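Local atomic coordinates of putative sugar ABC transporter, substrate-binding protein (PDB entry 4WZZ), a protein that binds L-rhamnose and probably delivers this sugar to an ABC transporter as its solute-binding component. Residues Thr102-Ala107 against Ile115-Asn120; Asp143-Thr146 against Ser150-Val153; Ala158-Ile163 against Gln193-Asp198. One frame throughout, in Å; residues are numbered along the deposited sequence.

Interaction 1: Thr102-Ala107 against Ile115-Asn120; sequences TCINNA and IAIAAN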
# COMPACT_ATOMS: atom_id res chain seq x y z
N THR A 102 -11.70 -7.88 14.99
CA THR A 102 -13.04 -8.42 14.85
C THR A 102 -13.11 -9.29 13.59
O THR A 102 -13.68 -10.38 13.62
CB THR A 102 -14.07 -7.29 14.78
OG1 THR A 102 -14.03 -6.56 16.01
CG2 THR A 102 -15.47 -7.83 14.56
N CYS A 103 -12.52 -8.82 12.50
CA CYS A 103 -12.53 -9.59 11.25
C CYS A 103 -11.68 -10.86 11.37
O CYS A 103 -12.04 -11.90 10.83
CB CYS A 103 -12.05 -8.75 10.06
SG CYS A 103 -13.09 -7.33 9.69
N ILE A 104 -10.54 -10.77 12.03
CA ILE A 104 -9.71 -11.97 12.19
C ILE A 104 -10.50 -13.00 12.94
O ILE A 104 -10.52 -14.19 12.59
CB ILE A 104 -8.43 -11.66 12.95
CG1 ILE A 104 -7.57 -10.70 12.11
CG2 ILE A 104 -7.69 -12.97 13.26
CD1 ILE A 104 -6.56 -9.94 12.91
N ASN A 105 -11.15 -12.56 14.00
CA ASN A 105 -11.93 -13.47 14.82
C ASN A 105 -13.08 -14.11 14.04
O ASN A 105 -13.39 -15.28 14.25
CB ASN A 105 -12.42 -12.79 16.10
CG ASN A 105 -11.28 -12.50 17.08
OD1 ASN A 105 -10.26 -13.20 17.08
ND2 ASN A 105 -11.46 -11.48 17.91
N ASN A 106 -13.70 -13.35 13.13
CA ASN A 106 -14.75 -13.89 12.28
C ASN A 106 -14.18 -14.96 11.35
O ASN A 106 -14.79 -16.01 11.15
CB ASN A 106 -15.40 -12.79 11.44
CG ASN A 106 -16.43 -11.97 12.21
OD1 ASN A 106 -16.75 -12.26 13.37
ND2 ASN A 106 -16.97 -10.94 11.56
N ALA A 107 -13.00 -14.70 10.79
CA ALA A 107 -12.38 -15.66 9.89
C ALA A 107 -12.08 -16.96 10.62
O ALA A 107 -12.36 -18.05 10.11
CB ALA A 107 -11.11 -15.09 9.28
N ILE A 115 -5.48 -16.98 6.06
CA ILE A 115 -5.80 -15.57 6.21
C ILE A 115 -4.70 -14.74 5.56
O ILE A 115 -3.52 -14.96 5.83
CB ILE A 115 -5.94 -15.18 7.70
CG1 ILE A 115 -7.19 -15.83 8.29
CG2 ILE A 115 -5.99 -13.65 7.90
CD1 ILE A 115 -7.34 -15.62 9.76
N ALA A 116 -5.09 -13.82 4.69
CA ALA A 116 -4.16 -12.87 4.10
C ALA A 116 -4.58 -11.51 4.62
O ALA A 116 -5.73 -11.12 4.44
CB ALA A 116 -4.26 -12.90 2.57
N ILE A 117 -3.67 -10.80 5.28
CA ILE A 117 -4.06 -9.57 5.95
C ILE A 117 -3.14 -8.38 5.65
O ILE A 117 -1.93 -8.50 5.61
CB ILE A 117 -4.19 -9.80 7.45
CG1 ILE A 117 -4.70 -8.54 8.14
CG2 ILE A 117 -2.87 -10.32 8.05
CD1 ILE A 117 -5.42 -8.81 9.45
N ALA A 118 -3.79 -7.23 5.42
CA ALA A 118 -3.12 -5.95 5.24
C ALA A 118 -3.26 -5.20 6.55
O ALA A 118 -4.34 -4.69 6.88
CB ALA A 118 -3.74 -5.17 4.11
N ALA A 119 -2.18 -5.17 7.33
CA ALA A 119 -2.24 -4.78 8.73
C ALA A 119 -2.46 -3.31 8.98
O ALA A 119 -1.81 -2.46 8.38
CB ALA A 119 -0.94 -5.22 9.45
N ASN A 120 -3.37 -3.02 9.90
CA ASN A 120 -3.60 -1.65 10.36
C ASN A 120 -2.69 -1.27 11.52
O ASN A 120 -2.63 -0.11 11.93
CB ASN A 120 -5.05 -1.45 10.77
CG ASN A 120 -5.98 -1.43 9.57
OD1 ASN A 120 -5.59 -1.05 8.47
ND2 ASN A 120 -7.22 -1.84 9.78

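Interaction 2: Asp143-Thr146 against Ser150-Val153; sequences DSAT and SRKV. With RAM (alpha-L-rhamnopyranose), chain B.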
# COMPACT_ATOMS: atom_id res chain seq x y z
N ASP A 143 0.43 -5.89 1.40
CA ASP A 143 0.16 -4.44 1.34
C ASP A 143 0.75 -3.70 2.52
O ASP A 143 1.52 -2.73 2.36
CB ASP A 143 -1.35 -4.18 1.23
CG ASP A 143 -1.69 -2.71 1.11
OD1 ASP A 143 -1.06 -2.00 0.30
OD2 ASP A 143 -2.62 -2.30 1.82
N SER A 144 0.39 -4.14 3.72
CA SER A 144 0.88 -3.54 4.96
C SER A 144 1.19 -4.68 5.93
O SER A 144 0.31 -5.49 6.26
CB SER A 144 -0.17 -2.58 5.52
OG SER A 144 0.25 -1.99 6.75
N ALA A 145 2.43 -4.76 6.37
CA ALA A 145 2.91 -5.97 7.06
C ALA A 145 2.45 -6.06 8.51
O ALA A 145 2.51 -5.08 9.26
CB ALA A 145 4.44 -6.04 6.99
N THR A 146 2.05 -7.26 8.92
CA THR A 146 2.02 -7.61 10.32
C THR A 146 3.47 -7.86 10.69
O THR A 146 4.32 -7.99 9.82
CB THR A 146 1.30 -8.93 10.60
OG1 THR A 146 1.95 -9.98 9.87
CG2 THR A 146 -0.15 -8.84 10.18
N SER A 150 3.90 -12.80 13.32
CA SER A 150 2.46 -12.89 13.07
C SER A 150 2.13 -13.41 11.67
O SER A 150 0.97 -13.35 11.26
CB SER A 150 1.84 -11.49 13.26
OG SER A 150 1.96 -11.05 14.60
N ARG A 151 3.13 -13.88 10.94
CA ARG A 151 2.93 -14.26 9.54
C ARG A 151 3.96 -15.29 9.08
O ARG A 151 4.99 -15.47 9.71
CB ARG A 151 3.08 -13.02 8.64
CG ARG A 151 4.53 -12.59 8.47
CD ARG A 151 4.68 -11.34 7.65
NE ARG A 151 6.06 -11.14 7.19
CZ ARG A 151 6.85 -10.14 7.55
NH1 ARG A 151 6.47 -9.22 8.43
NH2 ARG A 151 8.06 -10.04 7.02
N LYS A 152 3.67 -15.96 7.97
CA LYS A 152 4.66 -16.84 7.36
C LYS A 152 5.45 -16.08 6.28
O LYS A 152 6.60 -16.41 6.01
CB LYS A 152 4.00 -18.10 6.80
CG LYS A 152 3.57 -19.05 7.90
CD LYS A 152 3.00 -20.32 7.32
CE LYS A 152 3.00 -21.44 8.33
NZ LYS A 152 2.10 -22.54 7.87
N VAL A 153 4.84 -15.04 5.71
CA VAL A 153 5.50 -14.25 4.68
C VAL A 153 4.71 -12.97 4.43
O VAL A 153 3.51 -12.93 4.69
CB VAL A 153 5.64 -15.03 3.36
CG1 VAL A 153 4.26 -15.30 2.71
CG2 VAL A 153 6.61 -14.33 2.40
C1 RAM B . -4.08 3.22 0.62
C2 RAM B . -3.80 2.15 1.66
C3 RAM B . -2.83 1.08 1.16
C4 RAM B . -1.60 1.71 0.51
C5 RAM B . -2.03 2.74 -0.53
C6 RAM B . -0.83 3.47 -1.13
O1 RAM B . -4.85 2.67 -0.39
O2 RAM B . -3.29 2.82 2.77
O3 RAM B . -2.50 0.26 2.28
O4 RAM B . -0.80 0.71 -0.08
O5 RAM B . -2.88 3.70 0.02

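Interaction 3: Ala158-Ile163 against Gln193-Asp198; sequences AGTTQI and QNAWID. With RAM (alpha-L-rhamnopyranose), chain B.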
# COMPACT_ATOMS: atom_id res chain seq x y z
N ALA A 158 6.21 -3.27 -3.57
CA ALA A 158 7.46 -2.78 -4.15
C ALA A 158 8.47 -2.74 -3.03
O ALA A 158 8.10 -2.81 -1.86
CB ALA A 158 7.28 -1.40 -4.78
N GLY A 159 9.76 -2.64 -3.35
CA GLY A 159 10.73 -2.45 -2.30
C GLY A 159 10.42 -1.18 -1.51
O GLY A 159 10.17 -0.11 -2.06
N THR A 160 10.46 -1.29 -0.19
CA THR A 160 10.20 -0.13 0.67
C THR A 160 11.10 1.04 0.29
O THR A 160 10.67 2.19 0.13
CB THR A 160 10.39 -0.50 2.13
OG1 THR A 160 9.51 -1.59 2.46
CG2 THR A 160 10.08 0.67 3.01
N THR A 161 12.39 0.74 0.10
CA THR A 161 13.33 1.76 -0.31
C THR A 161 13.02 2.36 -1.67
O THR A 161 13.23 3.55 -1.90
CB THR A 161 14.73 1.15 -0.35
OG1 THR A 161 15.06 0.68 0.96
CG2 THR A 161 15.77 2.17 -0.79
N GLN A 162 12.56 1.52 -2.60
CA GLN A 162 12.26 2.01 -3.93
C GLN A 162 11.15 3.08 -3.89
O GLN A 162 11.21 4.07 -4.59
CB GLN A 162 11.83 0.84 -4.81
CG GLN A 162 12.92 -0.18 -5.03
CD GLN A 162 12.43 -1.30 -5.92
OE1 GLN A 162 11.40 -1.93 -5.65
NE2 GLN A 162 13.15 -1.53 -7.00
N ILE A 163 10.16 2.85 -3.05
CA ILE A 163 9.05 3.81 -2.91
C ILE A 163 9.59 5.09 -2.26
O ILE A 163 9.32 6.17 -2.72
CB ILE A 163 7.94 3.22 -2.06
CG1 ILE A 163 7.24 2.09 -2.81
CG2 ILE A 163 6.95 4.30 -1.63
CD1 ILE A 163 6.44 2.56 -4.02
N GLN A 193 2.71 2.79 5.45
CA GLN A 193 3.07 4.22 5.42
C GLN A 193 4.20 4.49 6.37
O GLN A 193 5.10 5.25 6.07
CB GLN A 193 1.89 5.13 5.75
CG GLN A 193 0.99 5.39 4.55
CD GLN A 193 -0.12 4.38 4.37
OE1 GLN A 193 -0.49 3.65 5.29
NE2 GLN A 193 -0.72 4.37 3.18
N ASN A 194 4.18 3.88 7.55
CA ASN A 194 5.25 4.16 8.48
C ASN A 194 6.62 3.72 7.93
O ASN A 194 7.64 4.41 8.15
CB ASN A 194 4.96 3.51 9.83
CG ASN A 194 3.89 4.26 10.61
OD1 ASN A 194 3.54 5.40 10.28
ND2 ASN A 194 3.36 3.62 11.64
N ALA A 195 6.65 2.60 7.21
CA ALA A 195 7.89 2.13 6.59
C ALA A 195 8.35 3.06 5.46
O ALA A 195 9.56 3.35 5.35
CB ALA A 195 7.73 0.69 6.08
N TRP A 196 7.41 3.52 4.65
CA TRP A 196 7.75 4.46 3.58
C TRP A 196 8.25 5.78 4.16
O TRP A 196 9.18 6.38 3.63
CB TRP A 196 6.56 4.70 2.66
CG TRP A 196 6.13 3.44 1.95
CD1 TRP A 196 6.93 2.43 1.53
CD2 TRP A 196 4.80 3.07 1.63
NE1 TRP A 196 6.17 1.44 0.94
CE2 TRP A 196 4.85 1.82 0.99
CE3 TRP A 196 3.55 3.67 1.82
CZ2 TRP A 196 3.69 1.16 0.53
CZ3 TRP A 196 2.44 3.03 1.36
CH2 TRP A 196 2.51 1.79 0.74
N ILE A 197 7.59 6.25 5.21
CA ILE A 197 7.98 7.51 5.83
C ILE A 197 9.35 7.38 6.48
O ILE A 197 10.20 8.25 6.34
CB ILE A 197 6.92 7.98 6.83
CG1 ILE A 197 5.64 8.35 6.10
CG2 ILE A 197 7.43 9.23 7.61
CD1 ILE A 197 4.40 8.38 6.99
N ASP A 198 9.59 6.26 7.16
CA ASP A 198 10.92 6.04 7.72
C ASP A 198 11.95 5.97 6.61
O ASP A 198 13.06 6.50 6.75
CB ASP A 198 10.94 4.76 8.53
CG ASP A 198 10.27 4.92 9.89
OD1 ASP A 198 10.08 6.08 10.34
OD2 ASP A 198 9.93 3.89 10.51
C1 RAM B . -4.08 3.22 0.62
C2 RAM B . -3.80 2.15 1.66
C3 RAM B . -2.83 1.08 1.16
C4 RAM B . -1.60 1.71 0.51
C5 RAM B . -2.03 2.74 -0.53
C6 RAM B . -0.83 3.47 -1.13
O1 RAM B . -4.85 2.67 -0.39
O2 RAM B . -3.29 2.82 2.77
O3 RAM B . -2.50 0.26 2.28
O4 RAM B . -0.80 0.71 -0.08
O5 RAM B . -2.88 3.70 0.02
O HOH W 1 6.79 -1.12 -0.06

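Interaction 1: Thr102-Ala107 against Ile115-Asn120
Ile104 and Ile117 meet methyl to methyl, CD1 of Ile104 lying 3.8 Å from CD1 of Ile117. The two side chains cross at about a right angle. Ile117 sends its CG1 branch anti to the backbone N (chi1 -175°), and this carries CD1 up to the helix. There it also touches Ile104 CG1, at 3.9 Å. The second tight point is Ala107. Its CB sits 3.8 Å from Ile115 CD1 and 4.1 Å from Ile115 CG1, so the short alanine methyl rests against the end of the isoleucine branch. Between the two pairs the fit is looser: Ile104 CG2 comes only to 4.4 Å from Ile115 CD1. All of this is apolar contact between buried side chains.

Helix 97-110 and strand 114-117 follow one another in the chain. They are the helix and the next strand of a beta-alpha-beta crossover that starts from strand 86-90. Strand 56-60 lies between the two parallel strands, as in the Rossmann-like lobes of periplasmic binding proteins. The short segments run nearly antiparallel, at 166°, with their axes 10.4 Å apart at closest approach. Ile60 of strand 56-60 also touches Ile104 and Ile115. Helix 126-134 adds Ala128 and Leu129 against Ile104, and Ala132 against Ile115.

The other side of the helix differs. Thr102, Asn105 and Asn106 are exposed and make no contact with 115-120. Past Ile117 the chain leaves the strand and its side chains no longer meet 102-107. Instead, Asn120 is held by polar bonds: its backbone N donates to Gln100 OE1, and its ND2 reaches the carbonyl oxygens of Lys62 and Thr96.

Interaction 2: Asp143-Thr146 against Ser150-Val153
Two side chains, Thr146 and Arg151, place a gamma atom, Thr146 OG1 (chi1 59°) and Arg151 CG (chi1 75°), between the backbone N and the carbonyl carbon. Beyond CG the arginine is extended as far as NE. It slides past the threonine in the opposite direction, with Thr146 OG1 3.5 Å from Arg151 CB. The guanidinium thereby reaches the threonine's backbone. Arg151 NH1 donates to Thr146 O at 2.8 Å, with a bent N-H...O angle of 135°. The oxygen lies at the guanidinium edge, near its plane, and the donor is somewhat tilted from the carbonyl plane. Ser150 packs its CB 3.7 Å from Thr146 CB, while its OG bonds to Asn147 OD1. The contact closes the loop joining strands 138-142 and 154-156.

Asp143 begins the same loop and faces the ligand pocket. Its carboxylate takes two bonds from rhamnose: O4 to OD1 at 2.7 Å and O3 to OD2 at 2.6 Å. Tyr68 and Gln157 also bond to OD1.

NH1 is shared between Thr146 O and a salt bridge to Asp346, while NH2 bonds to Thr349 O. The buried arginine charge is thus met by a carboxylate and two carbonyl oxygens, which probably fixes the guanidinium's rotation and ties the loop to the region of strand 349-352.

Interaction 3: Ala158-Ile163 against Gln193-Asp198
Ile163 lays its CG2 methyl over one face of the Trp196 indole. This is a CH-pi contact: CG2 is 3.8 Å from the centroid of the five-membered ring and 14° off the ring normal. The nearest ring atom is Trp196 CD1, at 3.7 Å from Ile163 CG2. The methyl points there because it stands anti to the backbone N, while CG1 lies beside that N (chi1 -70°). Thr160 packs alongside, its CG2 3.6 Å from Ala195 O and also near Ala195 CB and Trp196 CD1.

At the ring edge, Trp196 NE1 donates to a water at 2.8 Å. That water in turn donates to Ala158 O, so it bridges the two segments. Elsewhere on the edge, Trp196 CH2 comes to 3.6 Å from rhamnose O4, near the ring plane. The indole therefore spans from the helix contact to the sugar, consistent with a place at the cleft between the two lobes of a periplasmic binding protein. Gln193 reaches the sugar separately. Its chain bends at chi2, and NE2 donates to rhamnose O2 at 3.0 Å with an almost straight angle of 170°. NE2 also bonds to Pro247 O, which should help to set the amide's direction.

Further out, Gly159 is the N-cap of helix 160-174, and its N donates to Gln162 OE1 at 2.9 Å. Gln157 and Leu273, both of the pocket, touch Trp196 as well. The chain leaves the eight-stranded sheet at strand 154-156. Helix 160-174 then leads into strand 179-185 of the four-stranded sheet, and helix 191-203 follows, its Ile197 packing on that strand.

Overall arrangement
Interactions 1 and 2 are buried and belong to the eight-stranded sheet's side of the protein. They touch: Ala119 O probably bonds to Ser144 OG, and CG2 of Ile117 packs on CG2 of Thr146. Interaction 3 is partly buried, nearer the chain centre, and has no direct touch with either. Rhamnose connects it to interaction 2, since both contribute pocket residues. Their chemistry follows their place. Interaction 1 is purely aliphatic, between a helix and a strand. Interaction 2 is a loop contact dominated by a buried charge. Interaction 3 joins two helices through an aromatic face and a bridging water, with a glutamine amide turned to the sugar.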